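Local coordinates for protein MstE (Scytonema sp. PCC 10023, PDB 6SBF) that probably acts as a monodomain class II terpene cyclase, assembling complex isoprenoid scaffolds in merosterol biosynthesis, at residues 45-50 with 346-351. The protein carries 1 engineered substitution. Sequence-based numbering, arbitrary orientation.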
loop_
_atom_site.group_PDB
_atom_site.type_symbol
_atom_site.label_atom_id
_atom_site.label_comp_id
_atom_site.label_asym_id
_atom_site.label_seq_id
_atom_site.Cartn_x
_atom_site.Cartn_y
_atom_site.Cartn_z
ATOM N N TRP A 45 12.639 -2.360 8.449
ATOM C CA TRP A 45 12.541 -1.421 7.330
ATOM C C TRP A 45 11.909 -0.101 7.797
ATOM O O TRP A 45 10.907 -0.132 8.498
ATOM C CB TRP A 45 11.666 -2.040 6.240
ATOM C CG TRP A 45 12.333 -3.152 5.489
ATOM C CD1 TRP A 45 13.394 -3.054 4.657
ATOM C CD2 TRP A 45 11.940 -4.538 5.453
ATOM N NE1 TRP A 45 13.746 -4.288 4.151
ATOM C CE2 TRP A 45 12.852 -5.197 4.618
ATOM C CE3 TRP A 45 10.904 -5.283 6.040
ATOM C CZ2 TRP A 45 12.776 -6.584 4.409
ATOM C CZ3 TRP A 45 10.822 -6.662 5.843
ATOM C CH2 TRP A 45 11.739 -7.285 4.996
ATOM N N GLN A 46 12.594 0.982 7.461
ATOM C CA GLN A 46 12.163 2.322 7.853
ATOM C C GLN A 46 11.914 3.160 6.605
ATOM O O GLN A 46 12.672 3.110 5.657
ATOM C CB GLN A 46 13.269 3.043 8.618
ATOM C CG GLN A 46 13.554 2.480 9.981
ATOM C CD GLN A 46 14.641 3.289 10.659
ATOM O OE1 GLN A 46 15.789 3.169 10.302
ATOM N NE2 GLN A 46 14.262 4.139 11.569
ATOM N N ASP A 47 10.874 4.004 6.674
ATOM C CA ASP A 47 10.658 4.975 5.576
ATOM C C ASP A 47 9.679 6.011 6.071
ATOM O O ASP A 47 8.966 5.794 7.013
ATOM C CB ASP A 47 10.215 4.332 4.267
ATOM C CG ASP A 47 10.984 4.802 3.046
ATOM O OD1 ASP A 47 11.440 6.007 3.076
ATOM O OD2 ASP A 47 11.092 4.050 2.053
ATOM N N PHE A 48 9.636 7.127 5.309
ATOM C CA PHE A 48 8.843 8.329 5.589
ATOM C C PHE A 48 9.420 9.071 6.778
ATOM O O PHE A 48 10.064 8.484 7.649
ATOM C CB PHE A 48 7.351 8.053 5.746
ATOM C CG PHE A 48 6.708 7.418 4.528
ATOM C CD1 PHE A 48 6.248 8.211 3.486
ATOM C CD2 PHE A 48 6.582 6.033 4.425
ATOM C CE1 PHE A 48 5.694 7.615 2.359
ATOM C CE2 PHE A 48 6.024 5.480 3.285
ATOM C CZ PHE A 48 5.558 6.269 2.265
ATOM N N ASN A 49 9.165 10.379 6.820
ATOM C CA ASN A 49 9.710 11.189 7.924
ATOM C C ASN A 49 8.825 12.398 8.154
ATOM O O ASN A 49 8.505 13.127 7.157
ATOM C CB ASN A 49 11.142 11.630 7.621
ATOM C CG ASN A 49 11.881 12.209 8.802
ATOM O OD1 ASN A 49 11.436 12.162 9.938
ATOM N ND2 ASN A 49 12.985 12.829 8.491
ATOM N N PHE A 50 8.479 12.603 9.414
ATOM C CA PHE A 50 7.842 13.855 9.876
ATOM C C PHE A 50 8.877 14.550 10.743
ATOM O O PHE A 50 8.892 14.374 11.967
ATOM C CB PHE A 50 6.589 13.547 10.668
ATOM C CG PHE A 50 5.482 12.953 9.857
ATOM C CD1 PHE A 50 4.566 13.744 9.216
ATOM C CD2 PHE A 50 5.373 11.579 9.719
ATOM C CE1 PHE A 50 3.547 13.173 8.457
ATOM C CE2 PHE A 50 4.334 10.990 9.012
ATOM C CZ PHE A 50 3.445 11.813 8.378
ATOM N N ASP A 346 8.558 8.549 0.475
ATOM C CA ASP A 346 9.435 7.508 1.040
ATOM C C ASP A 346 10.881 7.820 0.692
ATOM O O ASP A 346 11.406 7.376 -0.328
ATOM C CB ASP A 346 9.011 6.152 0.522
ATOM C CG ASP A 346 8.950 6.019 -1.007
ATOM O OD1 ASP A 346 8.464 6.934 -1.718
ATOM O OD2 ASP A 346 9.351 4.922 -1.491
ATOM N N HIS A 347 11.538 8.631 1.538
ATOM C CA HIS A 347 12.884 9.144 1.236
ATOM C C HIS A 347 13.915 8.024 1.051
ATOM O O HIS A 347 14.920 8.237 0.387
ATOM C CB HIS A 347 13.344 10.108 2.324
ATOM C CG HIS A 347 13.345 9.528 3.698
ATOM N ND1 HIS A 347 12.157 9.284 4.440
ATOM C CD2 HIS A 347 14.412 9.066 4.437
ATOM C CE1 HIS A 347 12.564 8.702 5.607
ATOM N NE2 HIS A 347 13.931 8.615 5.632
ATOM N N ASN A 348 13.710 6.827 1.625
ATOM C CA ASN A 348 14.675 5.706 1.481
ATOM C C ASN A 348 14.399 4.895 0.223
ATOM O O ASN A 348 15.207 4.009 -0.105
ATOM C CB ASN A 348 14.645 4.806 2.716
ATOM C CG ASN A 348 15.202 5.478 3.960
ATOM O OD1 ASN A 348 16.144 6.276 3.840
ATOM N ND2 ASN A 348 14.707 5.109 5.141
ATOM N N SER A 349 13.273 5.120 -0.447
ATOM C CA SER A 349 12.852 4.356 -1.642
ATOM C C SER A 349 12.489 2.906 -1.276
ATOM O O SER A 349 12.326 2.108 -2.223
ATOM C CB SER A 349 13.864 4.403 -2.764
ATOM O OG SER A 349 14.308 5.728 -3.061
ATOM N N ILE A 350 12.361 2.592 0.010
ATOM C CA ILE A 350 12.088 1.196 0.408
ATOM C C ILE A 350 10.612 0.873 0.108
ATOM O O ILE A 350 10.314 -0.185 -0.483
ATOM C CB ILE A 350 12.440 1.044 1.885
ATOM C CG1 ILE A 350 13.970 1.054 2.050
ATOM C CG2 ILE A 350 11.820 -0.234 2.459
ATOM C CD1 ILE A 350 14.415 1.158 3.524
ATOM N N PHE A 351 9.710 1.794 0.432
ATOM C CA PHE A 351 8.266 1.564 0.231
ATOM C C PHE A 351 8.022 1.395 -1.269
ATOM O O PHE A 351 7.305 0.440 -1.681
ATOM C CB PHE A 351 7.485 2.719 0.853
ATOM C CG PHE A 351 6.046 2.410 1.197
ATOM C CD1 PHE A 351 5.021 2.552 0.269
ATOM C CD2 PHE A 351 5.738 1.916 2.451
ATOM C CE1 PHE A 351 3.719 2.325 0.676
ATOM C CE2 PHE A 351 4.445 1.678 2.842
ATOM C CZ PHE A 351 3.416 1.917 1.956
#
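Asp47 swings its carboxylate to an unusual chi1 of -132° and Phe351 sets CG anti to its own nitrogen, which puts the acid against the amides starting helix 350-363 and the Phe351 ring beside Phe48. The motif is a type I turn, Asp346 to Ser349, leading into the final helix of the chain in this alpha6-alpha6 barrel protein, gripped by strand 47-50 from nearly 300 residues earlier. Asp47 OD2 takes Ile350 N at 2.8 Å, nearly along the C-O direction though the hydrogen bond itself is bent, and Phe351 N at 3.1 Å on its anti side. Asp47 OD1 accepts Asn348 N at 2.8 Å from the syn side and also Phe48 N, so four amides hold this buried group, and the helix start probably stabilises its charge. With an alanine in place of Asp47, these four amides would probably lose their acceptor, and the turn and helix start would be held less firmly against the strand. Phe48 points its edge at the face of Phe351, planes 75° apart, while Asp346 CB lies over a Phe48 face; Tyr64 stacks on Phe351. Ile350 CG2 rests against Trp45 CD1. Finally, Asn348 ND2 reaches Gln46 O at 2.9 Å, nearly straight at 167° yet from above the carbonyl plane.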